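Local coordinates for protein SloR (Streptococcus mutans, PDB 5CVI) that probably acts as a homodimeric, metal-dependent transcription regulator of the DtxR/MntR family that binds DNA and responds to manganese, at residues T2-D7 / L101-S106; D7-I12 / Y59-K64; T142-V147 / I210-K215; M150-L155 / E178-E183. One frame throughout, in Å; residues are numbered along the deposited sequence.

Contact 1: residues T2-D7 / L101-S106; sequences TPNKED and LEHTVS. With ZN (zinc ion), chain H.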
# COMPACT_ATOMS: atom_id res chain seq x y z
N THR B 2 6.60 11.64 3.92
CA THR B 2 7.17 12.76 3.17
C THR B 2 6.68 12.78 1.72
O THR B 2 6.93 11.83 0.96
CB THR B 2 8.71 12.72 3.16
OG1 THR B 2 9.20 12.73 4.51
CG2 THR B 2 9.28 13.91 2.41
N PRO B 3 5.99 13.85 1.33
CA PRO B 3 5.51 14.00 -0.05
C PRO B 3 6.69 14.14 -1.01
O PRO B 3 7.58 14.95 -0.74
CB PRO B 3 4.72 15.31 -0.02
CG PRO B 3 4.44 15.58 1.43
CD PRO B 3 5.60 15.00 2.17
N ASN B 4 6.71 13.37 -2.09
CA ASN B 4 7.79 13.48 -3.06
C ASN B 4 7.54 14.61 -4.05
O ASN B 4 6.51 15.27 -4.00
CB ASN B 4 8.04 12.16 -3.79
CG ASN B 4 7.06 11.94 -4.93
OD1 ASN B 4 5.87 12.17 -4.79
ND2 ASN B 4 7.58 11.51 -6.08
N LYS B 5 8.49 14.82 -4.95
CA LYS B 5 8.41 15.90 -5.94
C LYS B 5 7.13 15.89 -6.77
O LYS B 5 6.62 16.94 -7.15
CB LYS B 5 9.64 15.85 -6.87
CG LYS B 5 10.00 14.44 -7.33
CD LYS B 5 11.23 14.43 -8.22
CE LYS B 5 11.85 13.05 -8.27
NZ LYS B 5 10.86 11.98 -8.56
N GLU B 6 6.61 14.69 -7.04
CA GLU B 6 5.49 14.53 -7.97
C GLU B 6 4.21 15.25 -7.52
O GLU B 6 3.40 15.68 -8.36
CB GLU B 6 5.23 13.05 -8.23
CG GLU B 6 6.40 12.33 -8.89
CD GLU B 6 6.14 10.85 -9.12
OE1 GLU B 6 5.06 10.36 -8.74
OE2 GLU B 6 7.02 10.17 -9.69
N ASP B 7 4.03 15.38 -6.21
CA ASP B 7 2.83 16.01 -5.66
C ASP B 7 2.69 17.48 -6.07
O ASP B 7 1.61 18.05 -6.01
CB ASP B 7 2.81 15.88 -4.14
CG ASP B 7 2.68 14.44 -3.69
OD1 ASP B 7 2.11 13.64 -4.45
OD2 ASP B 7 3.16 14.12 -2.58
N LEU B 101 0.53 5.30 -0.59
CA LEU B 101 0.13 4.19 -1.44
C LEU B 101 0.11 4.53 -2.93
O LEU B 101 0.31 3.65 -3.78
CB LEU B 101 -1.22 3.61 -1.00
CG LEU B 101 -1.22 3.01 0.40
CD1 LEU B 101 -2.58 2.41 0.77
CD2 LEU B 101 -0.13 1.95 0.51
N GLU B 102 -0.12 5.80 -3.26
CA GLU B 102 -0.19 6.20 -4.66
C GLU B 102 1.18 6.16 -5.35
O GLU B 102 1.27 6.27 -6.57
CB GLU B 102 -0.83 7.59 -4.81
CG GLU B 102 0.04 8.75 -4.34
CD GLU B 102 -0.58 10.11 -4.64
OE1 GLU B 102 -1.82 10.23 -4.58
OE2 GLU B 102 0.18 11.05 -4.95
N HIS B 103 2.24 5.99 -4.56
CA HIS B 103 3.60 5.93 -5.09
C HIS B 103 4.19 4.53 -4.96
O HIS B 103 5.30 4.27 -5.44
CB HIS B 103 4.49 6.94 -4.38
CG HIS B 103 4.07 8.36 -4.56
ND1 HIS B 103 4.12 8.99 -5.79
CD2 HIS B 103 3.59 9.27 -3.69
CE1 HIS B 103 3.68 10.23 -5.65
NE2 HIS B 103 3.36 10.43 -4.39
N THR B 104 3.46 3.64 -4.31
CA THR B 104 3.93 2.29 -4.06
C THR B 104 2.83 1.27 -4.32
O THR B 104 2.49 0.49 -3.44
CB THR B 104 4.42 2.12 -2.61
OG1 THR B 104 3.31 2.26 -1.71
CG2 THR B 104 5.47 3.18 -2.27
N VAL B 105 2.28 1.30 -5.52
CA VAL B 105 1.19 0.39 -5.89
C VAL B 105 1.20 0.13 -7.39
O VAL B 105 1.20 1.07 -8.19
CB VAL B 105 -0.18 0.95 -5.45
CG1 VAL B 105 -1.26 0.53 -6.42
CG2 VAL B 105 -0.51 0.51 -4.04
N SER B 106 1.22 -1.14 -7.77
CA SER B 106 1.32 -1.51 -9.18
C SER B 106 0.09 -1.09 -9.97
O SER B 106 -0.97 -0.84 -9.39
CB SER B 106 1.54 -3.02 -9.32
OG SER B 106 0.35 -3.74 -9.05
ZN ZN H . 1.72 11.74 -3.93
O HOH W 1 5.90 7.66 -8.06
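D7, E102 and H103 meet through a shared zinc ion rather than through direct hydrogen bonds, forming most of one metal site of this DtxR-family regulator; E99 completes the set of protein ligands. D7 OD1 and E102 OE2 each lie 2.0 Å from the zinc, and H103 NE2 lies 2.1 Å from it. The two carboxylate planes are turned 66° apart, and each acid gives a single oxygen to the metal. The other oxygen of E102, OE1, accepts a hydrogen bond from H76 ND1 and pairs with K10, which probably fixes the rotation of that carboxylate. The H103 imidazole lies between two residues. The CG of E102 sits over one face and N4 approaches the opposite one, offset toward the rim, its amide plane tilted 69° from the ring and making no hydrogen bond to it. D7 OD1 stands at the ring edge, in plane. E6, its chain extended beyond CG, runs past the imidazole in the opposite direction and brings OE1 near the ND1 side. There a water links the segments: it donates to E6 OE1 at 2.9 Å and accepts from H103 ND1 at 3.2 Å, the ring nitrogen that the zinc does not use.

Contact 2: residues D7-I12 / Y59-K64; sequences DYLKII and YLLTKK. With ZN (zinc ion), chain H.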
# COMPACT_ATOMS: atom_id res chain seq x y z
N ASP B 7 4.03 15.38 -6.21
CA ASP B 7 2.83 16.01 -5.66
C ASP B 7 2.69 17.48 -6.07
O ASP B 7 1.61 18.05 -6.01
CB ASP B 7 2.81 15.88 -4.14
CG ASP B 7 2.68 14.44 -3.69
OD1 ASP B 7 2.11 13.64 -4.45
OD2 ASP B 7 3.16 14.12 -2.58
N TYR B 8 3.81 18.07 -6.47
CA TYR B 8 3.81 19.44 -6.98
C TYR B 8 3.00 19.50 -8.27
O TYR B 8 2.35 20.50 -8.56
CB TYR B 8 5.25 19.91 -7.21
CG TYR B 8 5.37 21.34 -7.68
CD1 TYR B 8 5.32 22.39 -6.78
CD2 TYR B 8 5.55 21.64 -9.03
CE1 TYR B 8 5.44 23.71 -7.21
CE2 TYR B 8 5.67 22.94 -9.46
CZ TYR B 8 5.62 23.97 -8.55
OH TYR B 8 5.74 25.28 -8.98
N LEU B 9 3.04 18.41 -9.04
CA LEU B 9 2.31 18.34 -10.30
C LEU B 9 0.79 18.40 -10.10
O LEU B 9 0.08 19.03 -10.88
CB LEU B 9 2.69 17.08 -11.08
CG LEU B 9 3.99 17.17 -11.89
CD1 LEU B 9 5.11 17.78 -11.06
CD2 LEU B 9 4.40 15.79 -12.38
N LYS B 10 0.31 17.77 -9.04
CA LYS B 10 -1.13 17.74 -8.76
C LYS B 10 -1.66 19.11 -8.33
O LYS B 10 -2.79 19.47 -8.66
CB LYS B 10 -1.46 16.68 -7.70
CG LYS B 10 -1.38 15.25 -8.21
CD LYS B 10 -2.04 14.27 -7.25
CE LYS B 10 -1.29 14.18 -5.93
NZ LYS B 10 -1.91 13.18 -5.02
N ILE B 11 -0.84 19.86 -7.61
CA ILE B 11 -1.23 21.20 -7.17
C ILE B 11 -1.20 22.18 -8.34
O ILE B 11 -2.07 23.04 -8.46
CB ILE B 11 -0.31 21.71 -6.04
CG1 ILE B 11 -0.30 20.71 -4.88
CG2 ILE B 11 -0.75 23.09 -5.57
CD1 ILE B 11 -1.66 20.43 -4.29
N ILE B 12 -0.19 22.05 -9.19
CA ILE B 12 -0.08 22.87 -10.39
C ILE B 12 -1.22 22.56 -11.35
O ILE B 12 -1.70 23.44 -12.07
CB ILE B 12 1.27 22.64 -11.11
CG1 ILE B 12 2.43 23.10 -10.22
CG2 ILE B 12 1.31 23.37 -12.44
CD1 ILE B 12 2.41 24.58 -9.90
N TYR B 59 5.12 28.36 -13.55
CA TYR B 59 5.42 26.96 -13.83
C TYR B 59 4.22 26.22 -14.43
O TYR B 59 3.12 26.24 -13.87
CB TYR B 59 5.92 26.25 -12.57
CG TYR B 59 7.32 26.66 -12.16
CD1 TYR B 59 8.43 26.20 -12.85
CD2 TYR B 59 7.53 27.51 -11.08
CE1 TYR B 59 9.71 26.57 -12.47
CE2 TYR B 59 8.80 27.88 -10.69
CZ TYR B 59 9.89 27.41 -11.40
OH TYR B 59 11.16 27.79 -11.02
N LEU B 60 4.45 25.56 -15.56
CA LEU B 60 3.40 24.84 -16.27
C LEU B 60 3.73 23.36 -16.42
O LEU B 60 4.89 22.97 -16.35
CB LEU B 60 3.17 25.46 -17.65
CG LEU B 60 2.56 26.86 -17.68
CD1 LEU B 60 2.56 27.40 -19.10
CD2 LEU B 60 1.15 26.85 -17.11
N LEU B 61 2.70 22.55 -16.62
CA LEU B 61 2.88 21.12 -16.82
C LEU B 61 3.19 20.82 -18.29
O LEU B 61 2.57 21.36 -19.19
CB LEU B 61 1.63 20.34 -16.39
CG LEU B 61 1.32 20.24 -14.89
CD1 LEU B 61 -0.04 19.59 -14.67
CD2 LEU B 61 2.40 19.45 -14.18
N THR B 62 4.18 19.95 -18.51
CA THR B 62 4.41 19.38 -19.82
C THR B 62 3.37 18.28 -20.02
O THR B 62 2.69 17.91 -19.06
CB THR B 62 5.80 18.74 -19.92
OG1 THR B 62 5.89 17.64 -19.00
CG2 THR B 62 6.88 19.76 -19.58
N LYS B 63 3.25 17.77 -21.24
CA LYS B 63 2.31 16.69 -21.51
C LYS B 63 2.61 15.47 -20.65
O LYS B 63 1.71 14.76 -20.20
CB LYS B 63 2.32 16.32 -22.99
CG LYS B 63 1.21 15.35 -23.39
CD LYS B 63 -0.16 15.92 -23.03
CE LYS B 63 -1.29 14.95 -23.35
NZ LYS B 63 -2.61 15.52 -22.98
N LYS B 64 3.90 15.22 -20.41
CA LYS B 64 4.34 14.12 -19.56
C LYS B 64 3.85 14.33 -18.14
O LYS B 64 3.53 13.38 -17.43
CB LYS B 64 5.86 14.00 -19.59
CG LYS B 64 6.43 12.89 -18.73
CD LYS B 64 7.95 12.84 -18.82
CE LYS B 64 8.53 11.70 -18.00
NZ LYS B 64 10.01 11.58 -18.17
ZN ZN H . 1.72 11.74 -3.93
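Y8 and Y59 meet with their side chains crossing at about a right angle. One face of the Y8 ring carries I12 CG1 from the next turn of the same helix, displaced toward the rim. The Y59 ring is met obliquely by the Y8 hydroxyl, whose OH lies 3.5 Å from Y59 CD2 and also close to CB. Y8 CG stands anti to the backbone N (chi1 -177°), which sends the ring out along the helix flank until the hydroxyl reaches Y59. The hydroxyl is hydrogen-bonded to N24 OD1 of helix 24-30, not to Y59.

Beyond the tyrosines the contact is aliphatic. L61 points at the helix and divides its branches: CD2 packs 3.6 Å from L9 CG, CD1 rests near the backbone O of L9, and L61 CG lies 4.0 Å from I12 CG2. The same methyl of I12 also comes 3.7 Å from Y59 O, putting it between the backbone of Y59 and the side chain of L61. On another side of the helix, K10 points away from Y59-K64, and its backbone O is hydrogen-bonded to Y73 OH.

The segments belong to the winged helix-turn-helix expected of DtxR-family DNA-binding domains. L60 and L61 form a short strand paired with 51-54 in the wing, T62 caps the start of helix 63-85, and helix 7-18 packs against L61 and Y59, with V42 and L45 of helix 35-47 and I27 of helix 24-30 closing round Y8, L9 and I12.

Contact 3: residues T142-V147 / I210-K215; sequences TTLKGV and IYIEKK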
# COMPACT_ATOMS: atom_id res chain seq x y z
N THR B 142 -17.37 24.44 -11.50
CA THR B 142 -17.95 25.71 -11.09
C THR B 142 -17.69 26.02 -9.62
O THR B 142 -18.15 25.30 -8.73
CB THR B 142 -19.46 25.78 -11.37
OG1 THR B 142 -19.70 25.63 -12.77
CG2 THR B 142 -20.03 27.12 -10.92
N THR B 143 -16.94 27.09 -9.37
CA THR B 143 -16.61 27.52 -8.02
C THR B 143 -17.63 28.53 -7.52
O THR B 143 -18.06 29.40 -8.28
CB THR B 143 -15.21 28.15 -7.98
OG1 THR B 143 -14.23 27.11 -7.84
CG2 THR B 143 -15.08 29.11 -6.82
N LEU B 144 -18.01 28.41 -6.25
CA LEU B 144 -18.94 29.36 -5.63
C LEU B 144 -18.45 30.79 -5.83
O LEU B 144 -19.25 31.69 -6.11
CB LEU B 144 -19.10 29.07 -4.14
CG LEU B 144 -19.85 30.13 -3.33
CD1 LEU B 144 -21.30 30.26 -3.77
CD2 LEU B 144 -19.77 29.84 -1.84
N LYS B 145 -17.15 30.99 -5.69
CA LYS B 145 -16.56 32.30 -5.96
C LYS B 145 -16.76 32.66 -7.42
O LYS B 145 -16.45 31.87 -8.31
CB LYS B 145 -15.07 32.29 -5.60
CG LYS B 145 -14.34 33.58 -5.91
CD LYS B 145 -12.93 33.56 -5.34
CE LYS B 145 -12.13 34.77 -5.79
NZ LYS B 145 -11.88 34.75 -7.26
N GLY B 146 -17.29 33.85 -7.66
CA GLY B 146 -17.55 34.31 -9.02
C GLY B 146 -18.97 34.04 -9.48
O GLY B 146 -19.40 34.58 -10.50
N VAL B 147 -19.69 33.20 -8.75
CA VAL B 147 -21.07 32.87 -9.08
C VAL B 147 -21.96 34.12 -9.03
O VAL B 147 -21.90 34.89 -8.08
CB VAL B 147 -21.64 31.79 -8.13
CG1 VAL B 147 -23.14 31.65 -8.31
CG2 VAL B 147 -20.93 30.46 -8.37
N ILE B 210 -14.62 25.50 -3.08
CA ILE B 210 -15.88 24.78 -3.11
C ILE B 210 -16.51 24.83 -4.50
O ILE B 210 -16.39 25.83 -5.21
CB ILE B 210 -16.87 25.36 -2.09
CG1 ILE B 210 -16.43 25.02 -0.67
CG2 ILE B 210 -18.28 24.85 -2.34
CD1 ILE B 210 -17.37 25.54 0.40
N TYR B 211 -17.17 23.74 -4.88
CA TYR B 211 -17.79 23.65 -6.20
C TYR B 211 -19.29 23.35 -6.07
O TYR B 211 -19.69 22.47 -5.31
CB TYR B 211 -17.09 22.59 -7.05
CG TYR B 211 -15.62 22.87 -7.28
CD1 TYR B 211 -14.65 22.39 -6.42
CD2 TYR B 211 -15.21 23.62 -8.38
CE1 TYR B 211 -13.30 22.64 -6.63
CE2 TYR B 211 -13.86 23.88 -8.60
CZ TYR B 211 -12.92 23.39 -7.73
OH TYR B 211 -11.58 23.65 -7.95
N ILE B 212 -20.10 24.09 -6.82
CA ILE B 212 -21.55 23.96 -6.72
C ILE B 212 -22.22 23.75 -8.07
O ILE B 212 -21.59 23.87 -9.12
CB ILE B 212 -22.16 25.20 -6.03
CG1 ILE B 212 -21.69 26.48 -6.72
CG2 ILE B 212 -21.80 25.22 -4.56
CD1 ILE B 212 -22.21 27.75 -6.09
N GLU B 213 -23.51 23.44 -8.03
CA GLU B 213 -24.30 23.24 -9.24
C GLU B 213 -25.76 23.53 -8.93
O GLU B 213 -26.26 23.16 -7.87
CB GLU B 213 -24.12 21.81 -9.77
CG GLU B 213 -24.70 21.56 -11.15
CD GLU B 213 -23.94 20.49 -11.93
OE1 GLU B 213 -22.71 20.65 -12.11
OE2 GLU B 213 -24.56 19.49 -12.35
N LYS B 214 -26.45 24.21 -9.85
CA LYS B 214 -27.81 24.68 -9.59
C LYS B 214 -28.86 23.61 -9.88
O LYS B 214 -28.61 22.69 -10.67
CB LYS B 214 -28.09 25.95 -10.40
CG LYS B 214 -29.12 26.87 -9.76
CD LYS B 214 -29.20 28.20 -10.48
CE LYS B 214 -30.11 29.18 -9.76
NZ LYS B 214 -30.21 30.48 -10.48
N LYS B 215 -30.02 23.74 -9.25
CA LYS B 215 -31.10 22.76 -9.41
C LYS B 215 -31.86 22.96 -10.72
O LYS B 215 -33.00 22.50 -10.86
CB LYS B 215 -32.07 22.82 -8.24
CG LYS B 215 -31.44 22.50 -6.89
CD LYS B 215 -32.51 22.29 -5.82
CE LYS B 215 -33.35 21.05 -6.12
NZ LYS B 215 -34.36 20.79 -5.05
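I212 N donates to T142 O at 3.0 Å, and L144 N donates to I210 O at 3.2 Å. These two backbone bonds flank T143 and Y211, which face each other as a single beta bridge. Each acceptor also receives a CA-H: that of Y211 is directed at T142 O, and that of T143 at I210 O. Next outward, T143 OG1 leans obliquely against the Y211 ring, 3.3 Å from its CE2; the same ring makes a cation-pi contact with R157. Aliphatic packing centres on I212. With its CG1 set between the backbone N and the carbonyl carbon (chi1 52°), its CD1 reaches L144 CD1 at 3.5 Å and V147 CG2 at 3.8 Å, so one methyl meets both ends of the L144-V147 turn. That turn is of type II, closed by V147 N to L144 O, and G146 takes a positive phi of 95° that suits glycine. Strand 210-214 is the outer strand beside 151-158, and the loop that precedes strand 151-158 is thus fastened to the C-terminal strand 210-214, an arrangement consistent with the SH3-like fold of FeoA domains.

Contact 4: residues M150-L155 / E178-E183; sequences MGVYLL and ELRLLE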
# COMPACT_ATOMS: atom_id res chain seq x y z
N MSE B 150 -28.42 34.01 -8.01
CA MSE B 150 -28.83 33.62 -6.68
C MSE B 150 -29.83 32.46 -6.78
O MSE B 150 -30.24 32.09 -7.88
CB MSE B 150 -29.45 34.80 -5.93
CG MSE B 150 -28.58 36.05 -5.92
SE MSE B 150 -26.82 35.74 -5.13
CE MSE B 150 -25.99 37.46 -5.55
N GLY B 151 -30.22 31.90 -5.64
CA GLY B 151 -31.13 30.77 -5.62
C GLY B 151 -30.51 29.52 -5.02
O GLY B 151 -29.52 29.60 -4.30
N VAL B 152 -31.10 28.37 -5.33
CA VAL B 152 -30.67 27.11 -4.72
C VAL B 152 -29.51 26.43 -5.48
O VAL B 152 -29.53 26.33 -6.70
CB VAL B 152 -31.84 26.13 -4.58
CG1 VAL B 152 -31.38 24.84 -3.91
CG2 VAL B 152 -32.97 26.77 -3.78
N TYR B 153 -28.51 25.98 -4.72
CA TYR B 153 -27.39 25.24 -5.29
C TYR B 153 -27.15 23.95 -4.51
O TYR B 153 -27.55 23.83 -3.35
CB TYR B 153 -26.11 26.09 -5.25
CG TYR B 153 -26.07 27.18 -6.28
CD1 TYR B 153 -25.41 27.00 -7.49
CD2 TYR B 153 -26.68 28.40 -6.05
CE1 TYR B 153 -25.37 27.99 -8.44
CE2 TYR B 153 -26.65 29.41 -7.00
CZ TYR B 153 -25.99 29.20 -8.19
OH TYR B 153 -25.95 30.20 -9.13
N LEU B 154 -26.52 22.98 -5.16
CA LEU B 154 -26.09 21.76 -4.48
C LEU B 154 -24.57 21.73 -4.38
O LEU B 154 -23.87 21.98 -5.37
CB LEU B 154 -26.61 20.52 -5.21
CG LEU B 154 -28.04 20.06 -4.90
CD1 LEU B 154 -29.04 21.15 -5.22
CD2 LEU B 154 -28.37 18.78 -5.65
N LEU B 155 -24.07 21.43 -3.19
CA LEU B 155 -22.63 21.26 -2.99
C LEU B 155 -22.19 19.91 -3.55
O LEU B 155 -22.48 18.87 -2.97
CB LEU B 155 -22.30 21.35 -1.50
CG LEU B 155 -20.84 21.19 -1.07
CD1 LEU B 155 -19.97 22.24 -1.74
CD2 LEU B 155 -20.72 21.28 0.44
N GLU B 178 -28.06 21.06 0.08
CA GLU B 178 -28.70 22.18 -0.59
C GLU B 178 -28.44 23.46 0.19
O GLU B 178 -28.82 23.59 1.35
CB GLU B 178 -30.21 21.95 -0.73
CG GLU B 178 -30.60 20.84 -1.69
CD GLU B 178 -32.10 20.65 -1.80
OE1 GLU B 178 -32.85 21.29 -1.03
OE2 GLU B 178 -32.54 19.86 -2.67
N LEU B 179 -27.76 24.42 -0.44
CA LEU B 179 -27.54 25.72 0.17
C LEU B 179 -28.03 26.83 -0.75
O LEU B 179 -27.70 26.87 -1.93
CB LEU B 179 -26.07 25.90 0.53
CG LEU B 179 -25.06 25.30 -0.44
CD1 LEU B 179 -24.83 26.22 -1.63
CD2 LEU B 179 -23.75 24.98 0.26
N ARG B 180 -28.83 27.74 -0.20
CA ARG B 180 -29.41 28.83 -0.97
C ARG B 180 -28.51 30.07 -0.89
O ARG B 180 -28.29 30.62 0.19
CB ARG B 180 -30.83 29.15 -0.48
CG ARG B 180 -31.54 30.26 -1.24
CD ARG B 180 -32.96 30.48 -0.72
NE ARG B 180 -33.87 29.39 -1.07
CZ ARG B 180 -34.08 28.31 -0.33
NH1 ARG B 180 -33.45 28.16 0.83
NH2 ARG B 180 -34.93 27.37 -0.73
N LEU B 181 -28.00 30.49 -2.04
CA LEU B 181 -27.18 31.70 -2.11
C LEU B 181 -28.06 32.94 -2.12
O LEU B 181 -28.80 33.18 -3.08
CB LEU B 181 -26.29 31.68 -3.35
CG LEU B 181 -25.45 32.94 -3.58
CD1 LEU B 181 -24.56 33.21 -2.38
CD2 LEU B 181 -24.62 32.81 -4.85
N LEU B 182 -27.99 33.72 -1.05
CA LEU B 182 -28.84 34.90 -0.90
C LEU B 182 -28.27 36.12 -1.62
O LEU B 182 -28.98 36.83 -2.32
CB LEU B 182 -29.04 35.22 0.58
CG LEU B 182 -29.69 34.12 1.42
CD1 LEU B 182 -29.82 34.57 2.87
CD2 LEU B 182 -31.05 33.75 0.85
N GLU B 183 -26.97 36.35 -1.43
CA GLU B 183 -26.32 37.53 -1.98
C GLU B 183 -24.81 37.42 -1.81
O GLU B 183 -24.32 36.59 -1.04
CB GLU B 183 -26.80 38.78 -1.25
CG GLU B 183 -26.42 38.81 0.22
CD GLU B 183 -26.89 40.06 0.94
OE1 GLU B 183 -27.18 41.07 0.26
OE2 GLU B 183 -26.97 40.03 2.18
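G151 O is gripped by L181 N at 2.9 Å and is also approached by the CA-H of R180. G151 N in turn donates to L181 O at 3.2 Å. Two residues along, Y153 and L179 repeat the exchange: Y153 N to L179 O and L179 N to Y153 O both measure 3.0 Å. G151 with L181 and Y153 with L179 are the hydrogen-bonded pairs; V152 with R180 and L154 with E178 are the non-hydrogen-bonded ones. The backbone angles of G151 (phi 118°) are ones that call for glycine.

These are neighbouring antiparallel strands in the five-stranded sheet of the FeoA domain, a fold of SH3-like type. On the face carrying Y153, L179 and L181, Y153 CB packs 3.8 Å from L179 CD1 and the Y153 ring leans obliquely toward L181 CB; its hydroxyl is hydrogen-bonded to E149 O. At the end of the pairing, M150, a selenomethionine bent at chi2, curls back and brings its SE to 3.5 Å from L181 CG and its CE to 3.6 Å from E183 CA. There L182 and E183 both face T192, forming a classic beta bulge with the next strand.

On the face carrying V152, L154, E178 and R180, L154 and E178 run side by side, pointing the same way, with L154 CD1 3.9 Å from E178 CG. R180 bends at chi3 and brings its guanidinium NH2 to 3.7 Å from V152 CG2, while NH1 salt-bridges E194; the carboxylate of E178 pairs with K215.

Overall arrangement
From the N terminus, contact 1 closes a loop, with 93 residues between its segments, by joining residues 2-7 to 101-106 at the zinc. Contact 2 lies within that loop, shares D7 with contact 1 and touches it; together they join helix 7-18 and the wing to the loop after helix 91-101. The second half follows in series. Contact 3 joins 142-147 to the C-terminal strand, and contact 4 falls within its span, pairing strands 151-158 and 178-185. Their centres are about 9 Å apart in one sheet, where E213 O probably accepts from L154 N. Contacts 1 and 4 lie on opposite sides of the chain's centre, their centres about 37 Å apart.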